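Local coordinates for aldehyde dehydrogenase (PDB 4O6R), which probably oxidises aldehydes using NAD(P)+ as cofactor and binds AMP in its nucleotide pocket, at residues 193-196 with 197-200; 114-117 with 118-122; 66-69 with 70-73; 79-82 with 83-86. One frame throughout, in Å; residues are numbered along the deposited sequence. Where two conformers were deposited one is given.

Contact 1: residues 193-196 with 197-200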
loop_
_atom_site.group_PDB
_atom_site.type_symbol
_atom_site.label_atom_id
_atom_site.label_comp_id
_atom_site.label_asym_id
_atom_site.label_seq_id
_atom_site.Cartn_x
_atom_site.Cartn_y
_atom_site.Cartn_z
ATOM N N VAL A 193 8.579 27.452 -16.616
ATOM C CA VAL A 193 9.960 27.050 -16.369
ATOM C C VAL A 193 10.768 28.211 -15.840
ATOM O O VAL A 193 11.727 27.997 -15.084
ATOM C CB VAL A 193 10.624 26.348 -17.574
ATOM C CG1 VAL A 193 10.980 27.346 -18.657
ATOM C CG2 VAL A 193 11.858 25.586 -17.124
ATOM N N GLU A 194 10.403 29.430 -16.231
ATOM C CA GLU A 194 10.996 30.632 -15.642
ATOM C C GLU A 194 10.725 30.683 -14.134
ATOM O O GLU A 194 11.638 30.967 -13.345
ATOM C CB GLU A 194 10.464 31.908 -16.323
ATOM C CG GLU A 194 11.254 33.140 -15.927
ATOM C CD GLU A 194 10.772 34.382 -16.601
ATOM O OE1 GLU A 194 9.553 34.508 -16.878
ATOM O OE2 GLU A 194 11.639 35.239 -16.845
ATOM N N LEU A 195 9.483 30.397 -13.728
ATOM C CA LEU A 195 9.163 30.345 -12.296
ATOM C C LEU A 195 9.938 29.239 -11.604
ATOM O O LEU A 195 10.416 29.438 -10.496
ATOM C CB LEU A 195 7.659 30.158 -12.027
ATOM C CG LEU A 195 6.774 31.321 -12.464
ATOM C CD1 LEU A 195 5.288 31.005 -12.360
ATOM C CD2 LEU A 195 7.099 32.547 -11.647
ATOM N N MET A 196 10.044 28.074 -12.249
ATOM C CA MET A 196 10.875 26.990 -11.735
ATOM C C MET A 196 12.308 27.442 -11.421
ATOM O O MET A 196 12.838 27.144 -10.342
ATOM C CB MET A 196 10.875 25.800 -12.714
ATOM C CG MET A 196 9.549 25.054 -12.735
ATOM S SD MET A 196 9.618 23.812 -14.031
ATOM C CE MET A 196 8.412 22.643 -13.409
ATOM N N ALA A 197 12.918 28.199 -12.336
ATOM C CA ALA A 197 14.255 28.706 -12.121
ATOM C C ALA A 197 14.248 29.651 -10.937
ATOM O O ALA A 197 15.118 29.572 -10.064
ATOM C CB ALA A 197 14.764 29.418 -13.371
ATOM N N GLU A 198 13.243 30.515 -10.883
ATOM C CA GLU A 198 13.133 31.473 -9.794
ATOM C C GLU A 198 13.051 30.795 -8.432
ATOM O O GLU A 198 13.684 31.249 -7.497
ATOM C CB GLU A 198 11.934 32.415 -9.966
ATOM C CG GLU A 198 12.035 33.396 -11.124
ATOM C CD GLU A 198 10.804 34.326 -11.179
ATOM O OE1 GLU A 198 10.140 34.474 -10.118
ATOM O OE2 GLU A 198 10.480 34.874 -12.273
ATOM N N VAL A 199 12.274 29.719 -8.312
ATOM C CA VAL A 199 12.122 29.077 -7.004
ATOM C C VAL A 199 13.301 28.170 -6.636
ATOM O O VAL A 199 13.359 27.717 -5.503
ATOM C CB VAL A 199 10.770 28.326 -6.828
ATOM C CG1 VAL A 199 9.612 29.281 -7.039
ATOM C CG2 VAL A 199 10.643 27.126 -7.753
ATOM N N GLY A 200 14.218 27.902 -7.571
ATOM C CA GLY A 200 15.459 27.215 -7.275
ATOM C C GLY A 200 15.645 25.850 -7.935
ATOM O O GLY A 200 16.527 25.102 -7.540
#
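Glu198 lies back along its own helix over Glu194 and Leu195. Glu198 CB sits 3.4 Å from Leu195 O. The next carbon, Glu198 CG, comes within 3.3 Å of Glu194 O, the carbonyl that also accepts the backbone N-H of Glu198. CG is placed opposite the carbonyl carbon (chi1 -68°) and the chain beyond it is extended, which sends the carboxylate back toward the preceding turn. There Glu198 OE1 touches Leu195 CD2 at 3.9 Å, while Glu198 OE2 stops 4.1 Å from Glu194 CG. Helix 187-199, which carries all this, is the connecting helix of a beta-alpha-beta crossover from strand 176-180 to strand 206-208, in the part of the fold that binds AMP. The carboxylates of Glu194 and Glu198 are turned 63° against each other, with Glu194 OE1 and Glu198 OE2 4.7 Å apart. Two like charges this near would tend to repel, but Arg191 NH1 makes a salt bridge to each of those oxygens, and Glu194 OE2 has a further partner in Gln10. Beyond Val199 the helix closes with a Schellman motif. Gly200, at a positive phi of 116°, gives its N-H to Ala197 O at 3.1 Å and, weakly, to Met196 O at 3.2 Å. On the buried side Met196 packs against Leu79 of helix 69-85 and Val206 of strand 206-208.

Contact 2: residues 114-117 with 118-122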
loop_
_atom_site.group_PDB
_atom_site.type_symbol
_atom_site.label_atom_id
_atom_site.label_comp_id
_atom_site.label_asym_id
_atom_site.label_seq_id
_atom_site.Cartn_x
_atom_site.Cartn_y
_atom_site.Cartn_z
ATOM N N ALA A 114 -1.626 24.825 -10.215
ATOM C CA ALA A 114 -1.077 24.978 -8.866
ATOM C C ALA A 114 -1.380 23.762 -7.955
ATOM O O ALA A 114 -0.501 23.251 -7.263
ATOM C CB ALA A 114 -1.570 26.269 -8.244
ATOM N N ALA A 115 -2.619 23.316 -7.970
ATOM C CA ALA A 115 -3.060 22.203 -7.139
ATOM C C ALA A 115 -2.295 20.932 -7.450
ATOM O O ALA A 115 -1.932 20.183 -6.546
ATOM C CB ALA A 115 -4.549 21.959 -7.322
ATOM N N CYS A 116 -2.035 20.690 -8.725
ATOM C CA CYS A 116 -1.324 19.482 -9.128
ATOM C C CYS A 116 0.148 19.534 -8.729
ATOM O O CYS A 116 0.659 18.568 -8.200
ATOM C CB CYS A 116 -1.478 19.238 -10.626
ATOM S SG CYS A 116 -0.805 17.642 -11.182
ATOM N N PHE A 117 0.830 20.672 -8.952
ATOM C CA PHE A 117 2.195 20.790 -8.483
ATOM C C PHE A 117 2.217 20.661 -6.947
ATOM O O PHE A 117 3.119 20.035 -6.419
ATOM C CB PHE A 117 2.843 22.101 -8.922
ATOM C CG PHE A 117 3.406 22.064 -10.329
ATOM C CD1 PHE A 117 4.407 21.169 -10.676
ATOM C CD2 PHE A 117 2.960 22.962 -11.291
ATOM C CE1 PHE A 117 4.934 21.165 -11.959
ATOM C CE2 PHE A 117 3.497 22.953 -12.576
ATOM C CZ PHE A 117 4.492 22.052 -12.902
ATOM N N ARG A 118 1.239 21.242 -6.249
ATOM C CA ARG A 118 1.244 21.167 -4.791
ATOM C C ARG A 118 1.059 19.717 -4.336
ATOM O O ARG A 118 1.788 19.262 -3.470
ATOM C CB ARG A 118 0.208 22.077 -4.162
ATOM C CG ARG A 118 0.169 21.982 -2.649
ATOM C CD ARG A 118 -0.684 23.078 -2.049
ATOM N NE ARG A 118 -0.154 24.406 -2.360
ATOM C CZ ARG A 118 -0.752 25.321 -3.121
ATOM N NH1 ARG A 118 -1.929 25.086 -3.682
ATOM N NH2 ARG A 118 -0.162 26.517 -3.290
ATOM N N TYR A 119 0.120 18.996 -4.961
ATOM C CA TYR A 119 -0.081 17.571 -4.642
ATOM C C TYR A 119 1.247 16.812 -4.757
ATOM O O TYR A 119 1.644 16.102 -3.843
ATOM C CB TYR A 119 -1.138 16.948 -5.553
ATOM C CG TYR A 119 -1.386 15.490 -5.283
ATOM C CD1 TYR A 119 -2.344 15.093 -4.364
ATOM C CD2 TYR A 119 -0.667 14.505 -5.946
ATOM C CE1 TYR A 119 -2.611 13.762 -4.122
ATOM C CE2 TYR A 119 -0.939 13.147 -5.718
ATOM C CZ TYR A 119 -1.899 12.787 -4.791
ATOM O OH TYR A 119 -2.175 11.446 -4.536
ATOM N N PHE A 120 1.916 16.961 -5.901
ATOM C CA PHE A 120 3.167 16.267 -6.137
ATOM C C PHE A 120 4.331 16.717 -5.284
ATOM O O PHE A 120 5.179 15.902 -4.931
ATOM C CB PHE A 120 3.506 16.161 -7.639
ATOM C CG PHE A 120 2.664 15.144 -8.298
ATOM C CD1 PHE A 120 2.903 13.824 -8.057
ATOM C CD2 PHE A 120 1.494 15.504 -8.946
ATOM C CE1 PHE A 120 2.067 12.856 -8.531
ATOM C CE2 PHE A 120 0.666 14.527 -9.464
ATOM C CZ PHE A 120 0.954 13.198 -9.257
ATOM N N GLY A 121 4.354 17.987 -4.900
ATOM C CA GLY A 121 5.336 18.442 -3.946
ATOM C C GLY A 121 5.185 17.722 -2.617
ATOM O O GLY A 121 6.171 17.371 -1.997
ATOM N N GLY A 122 3.944 17.457 -2.217
ATOM C CA GLY A 122 3.685 16.700 -0.989
ATOM C C GLY A 122 3.882 15.201 -1.200
ATOM O O GLY A 122 4.200 14.494 -0.272
#
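Ala114 O accepts the backbone N-H of Arg118 at 2.8 Å, and Arg118 CB leans on the same oxygen from 3.4 Å. Three further bonds of this i to i+4 pattern join the two segments, among them Gly121 N to Phe117 O at 2.8 Å. The bond from Phe120 N to Cys116 O is almost straight, 172° at the hydrogen, with the two atoms 3.1 Å apart. Phe120 CD2 approaches that carbonyl too, 3.3 Å from Cys116 O, which lies at the ring edge near its plane. Cys116 reaches the same rim with its sulfur. With SG opposite the backbone N (chi1 -173°), the sulfur stands out from the helix, and the Phe120 ring, leaning back, brings its edge beside it, Cys116 SG lying 3.8 Å from Phe120 CE2. The direction from the ring centroid to SG is 83° off the ring normal, so this sulfur-aromatic contact is made in the ring plane and not over a face. One face of Phe120 is taken by Tyr119, whose CD2 stands 3.7 Å above the centre of the ring. Arg118 leaves this apolar side, bends at chi3, and bridges with NH2 to Glu84 and Asp81 of helix 69-85. Tyr119 makes a cation-pi contact with Lys126 of the second subunit. Helix 102-123 thus buries an apolar side in its own subunit while Arg118 and Tyr119 stand at the interface with the second: Phe117 touches Leu76, Leu79 and Ile83 of helix 69-85 as well as Thr163 of helix 159-172, while Cys116 and Phe120 meet Ser164 and Pro169 of the latter.

Contact 3: residues 66-69 with 70-73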
loop_
_atom_site.group_PDB
_atom_site.type_symbol
_atom_site.label_atom_id
_atom_site.label_comp_id
_atom_site.label_asym_id
_atom_site.label_seq_id
_atom_site.Cartn_x
_atom_site.Cartn_y
_atom_site.Cartn_z
ATOM N N ALA A 66 19.708 12.311 -6.303
ATOM C CA ALA A 66 20.334 12.161 -4.974
ATOM C C ALA A 66 19.791 13.111 -3.924
ATOM O O ALA A 66 19.978 12.864 -2.739
ATOM C CB ALA A 66 21.836 12.343 -5.038
ATOM N N MET A 67 19.186 14.206 -4.355
ATOM C CA MET A 67 18.552 15.157 -3.454
ATOM C C MET A 67 17.490 14.397 -2.648
ATOM O O MET A 67 16.749 13.579 -3.225
ATOM C CB MET A 67 17.897 16.276 -4.277
ATOM C CG MET A 67 17.288 17.395 -3.464
ATOM S SD MET A 67 16.531 18.681 -4.490
ATOM C CE MET A 67 18.011 19.229 -5.317
ATOM N N PRO A 68 17.399 14.675 -1.326
ATOM C CA PRO A 68 16.345 14.063 -0.541
ATOM C C PRO A 68 14.999 14.348 -1.184
ATOM O O PRO A 68 14.772 15.443 -1.684
ATOM C CB PRO A 68 16.445 14.785 0.806
ATOM C CG PRO A 68 17.876 15.196 0.894
ATOM C CD PRO A 68 18.246 15.564 -0.509
ATOM N N ALA A 69 14.102 13.374 -1.116
ATOM C CA ALA A 69 12.772 13.486 -1.702
ATOM C C ALA A 69 12.050 14.720 -1.189
ATOM O O ALA A 69 11.416 15.432 -1.954
ATOM C CB ALA A 69 11.973 12.225 -1.405
ATOM N N ALA A 70 12.155 14.981 0.104
ATOM C CA ALA A 70 11.510 16.137 0.707
ATOM C C ALA A 70 11.981 17.456 0.098
ATOM O O ALA A 70 11.197 18.414 0.023
ATOM C CB ALA A 70 11.741 16.163 2.208
ATOM N N GLU A 71 13.250 17.507 -0.312
ATOM C CA GLU A 71 13.823 18.718 -0.922
ATOM C C GLU A 71 13.303 18.944 -2.334
ATOM O O GLU A 71 12.989 20.076 -2.710
ATOM C CB GLU A 71 15.359 18.674 -0.900
ATOM C CG GLU A 71 15.949 18.682 0.504
ATOM C CD GLU A 71 17.472 18.826 0.525
ATOM O OE1 GLU A 71 18.093 19.018 -0.559
ATOM O OE2 GLU A 71 18.033 18.732 1.636
ATOM N N ARG A 72 13.183 17.871 -3.117
ATOM C CA ARG A 72 12.495 17.951 -4.418
ATOM C C ARG A 72 11.048 18.401 -4.195
ATOM O O ARG A 72 10.523 19.280 -4.891
ATOM C CB ARG A 72 12.476 16.617 -5.168
ATOM C CG ARG A 72 13.847 16.106 -5.540
ATOM C CD ARG A 72 13.771 15.003 -6.587
ATOM N NE ARG A 72 13.050 13.843 -6.108
ATOM C CZ ARG A 72 13.594 12.756 -5.576
ATOM N NH1 ARG A 72 14.885 12.662 -5.381
ATOM N NH2 ARG A 72 12.822 11.757 -5.211
ATOM N N GLY A 73 10.424 17.797 -3.201
ATOM C CA GLY A 73 9.062 18.168 -2.809
ATOM C C GLY A 73 8.917 19.661 -2.503
ATOM O O GLY A 73 7.971 20.325 -2.963
#
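The Arg72 guanidinium folds back over Ala69, whose CA sits 3.9 Å above one face, offset toward the rim. Met67 O comes obliquely to the same group, 3.0 Å from Arg72 NH1 but at an angle too poor for a hydrogen bond. The polar end is held from outside: NE bonds to Ala172 O, and NH1 makes a weak bond to Trp64 O. The chain runs back toward the helix start from CG on (chi1 -63°), Arg72 CG passing 3.9 Å from Met67 SD, and the bend at chi3 curls the guanidinium in over Ala69. The second flat group, the Glu71 carboxylate, lies against the proline ring in one of its two conformers, with Glu71 CD 3.5 Å from Pro68 CD and Glu71 OE1 3.4 Å from Met67 CG; this contact may therefore be held only part of the time. Pro68 occupies the N-cap position. Pro68 O takes two N-H groups of the first turn: Arg72 N at 3.2 Å, and Glu71 N at 2.9 Å from well above the carbonyl plane. Here the short turn after helix 47-66 passes into helix 69-85. Arg72 ties that start to the end of helix 159-172 through Ala172, and Pro68 and Ala69 pack on Thr136 and Pro133 of the third subunit.

Contact 4: residues 79-82 with 83-86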
loop_
_atom_site.group_PDB
_atom_site.type_symbol
_atom_site.label_atom_id
_atom_site.label_comp_id
_atom_site.label_asym_id
_atom_site.label_seq_id
_atom_site.Cartn_x
_atom_site.Cartn_y
_atom_site.Cartn_z
ATOM N N LEU A 79 6.899 26.140 -6.160
ATOM C CA LEU A 79 6.393 26.414 -7.507
ATOM C C LEU A 79 4.880 26.673 -7.488
ATOM O O LEU A 79 4.394 27.632 -8.124
ATOM C CB LEU A 79 6.689 25.281 -8.464
ATOM C CG LEU A 79 6.206 25.499 -9.910
ATOM C CD1 LEU A 79 6.833 26.720 -10.543
ATOM C CD2 LEU A 79 6.514 24.255 -10.718
ATOM N N ALA A 80 4.154 25.831 -6.747
ATOM C CA ALA A 80 2.708 25.971 -6.640
ATOM C C ALA A 80 2.342 27.341 -6.090
ATOM O O ALA A 80 1.420 28.023 -6.590
ATOM C CB ALA A 80 2.129 24.888 -5.760
ATOM N N ASP A 81 3.067 27.756 -5.062
ATOM C CA ASP A 81 2.809 29.075 -4.480
ATOM C C ASP A 81 3.099 30.176 -5.468
ATOM O O ASP A 81 2.347 31.142 -5.550
ATOM C CB ASP A 81 3.656 29.304 -3.229
ATOM C CG ASP A 81 3.161 28.515 -2.028
ATOM O OD1 ASP A 81 1.983 28.077 -2.003
ATOM O OD2 ASP A 81 3.958 28.369 -1.081
ATOM N N ALA A 82 4.197 30.053 -6.196
ATOM C CA ALA A 82 4.592 31.092 -7.179
ATOM C C ALA A 82 3.552 31.219 -8.314
ATOM O O ALA A 82 3.232 32.317 -8.796
ATOM C CB ALA A 82 5.962 30.774 -7.750
ATOM N N ILE A 83 3.031 30.083 -8.747
ATOM C CA ILE A 83 1.963 30.081 -9.743
ATOM C C ILE A 83 0.767 30.863 -9.222
ATOM O O ILE A 83 0.268 31.794 -9.894
ATOM C CB ILE A 83 1.563 28.642 -10.129
ATOM C CG1 ILE A 83 2.697 27.995 -10.927
ATOM C CG2 ILE A 83 0.248 28.619 -10.910
ATOM C CD1 ILE A 83 2.595 26.465 -11.025
ATOM N N GLU A 84 0.338 30.543 -8.006
ATOM C CA GLU A 84 -0.777 31.264 -7.405
ATOM C C GLU A 84 -0.496 32.759 -7.257
ATOM O O GLU A 84 -1.381 33.573 -7.528
ATOM C CB GLU A 84 -1.195 30.642 -6.078
ATOM C CG GLU A 84 -1.917 29.319 -6.321
ATOM C CD GLU A 84 -2.191 28.488 -5.065
ATOM O OE1 GLU A 84 -1.681 28.822 -3.973
ATOM O OE2 GLU A 84 -2.879 27.452 -5.196
ATOM N N ALA A 85 0.722 33.117 -6.852
ATOM C CA ALA A 85 1.126 34.538 -6.767
ATOM C C ALA A 85 1.089 35.245 -8.115
ATOM O O ALA A 85 1.022 36.469 -8.170
ATOM C CB ALA A 85 2.509 34.673 -6.150
ATOM N N ASN A 86 1.168 34.485 -9.193
ATOM C CA ASN A 86 1.143 35.008 -10.550
ATOM C C ASN A 86 -0.131 34.660 -11.306
ATOM O O ASN A 86 -0.129 34.643 -12.538
ATOM C CB ASN A 86 2.360 34.479 -11.314
ATOM C CG ASN A 86 3.646 35.148 -10.880
ATOM O OD1 ASN A 86 3.926 36.271 -11.302
ATOM N ND2 ASN A 86 4.403 34.508 -9.999
#
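Leu79 and Ile83, one helical turn apart, overlap through Leu79 CG and Ile83 CD1, which are 3.9 Å from each other. Ile83 CG1 also rests on the carbonyl at the base of that leucine, 3.3 Å from Leu79 O. Ile83 has CG1 opposite the carbonyl carbon (chi1 -70°) and an extended chi2, which lays CD1 back along the helix beside Leu79 CG. Together the two form an apolar ridge on helix 69-85, with Phe117 of helix 102-123 touching both; Ile192 of helix 187-199 also touches Ile83. At the C-terminal end the backbone turns out of the helix at Asn86, whose side chain comes back over the last turn. Asn86 ND2 makes the main bond to Ala82 O at 2.8 Å, with an angle of 159° at the hydrogen, and the oxygen lies in the plane of the amide. With a weak bond from Arg191 to OD1, this restrains the amide. The backbone Asn86 N bonds Ile83 O at 2.9 Å and only weakly Ala82 O. Asp81 and Glu84 bring like charges together, Asp81 OD1 and Glu84 OE1 being 4.2 Å apart; they share Arg118 as counter-ion, and Glu84 OE1 has a second one in Arg74 of the second subunit. With cations so placed, the two acids are probably both ionised; the arginines probably offset the repulsion between them, and Arg74 makes Glu84 part of the subunit interface.

Along the chain the order is contact 3, contact 4, contact 2, contact 1. Contacts 3 and 4 sit near the two ends of helix 69-85, their centres about 20 Å apart. Contact 4 is the hub: its centre is about 11 Å from that of contact 2 on helix 102-123 and about 10 Å from that of contact 1 on helix 187-199. Leu79 packs on Leu195 and Met196, and Met196 in turn reaches Phe117, so contacts 1, 2 and 4 meet in one apolar core. Helices 69-85 and 102-123 thus pack with helix 187-199, whose beta-alpha-beta unit includes strand 176-180 with the AMP-binding Lys180, while contacts 2 and 4 face the second subunit and contact 3 the third.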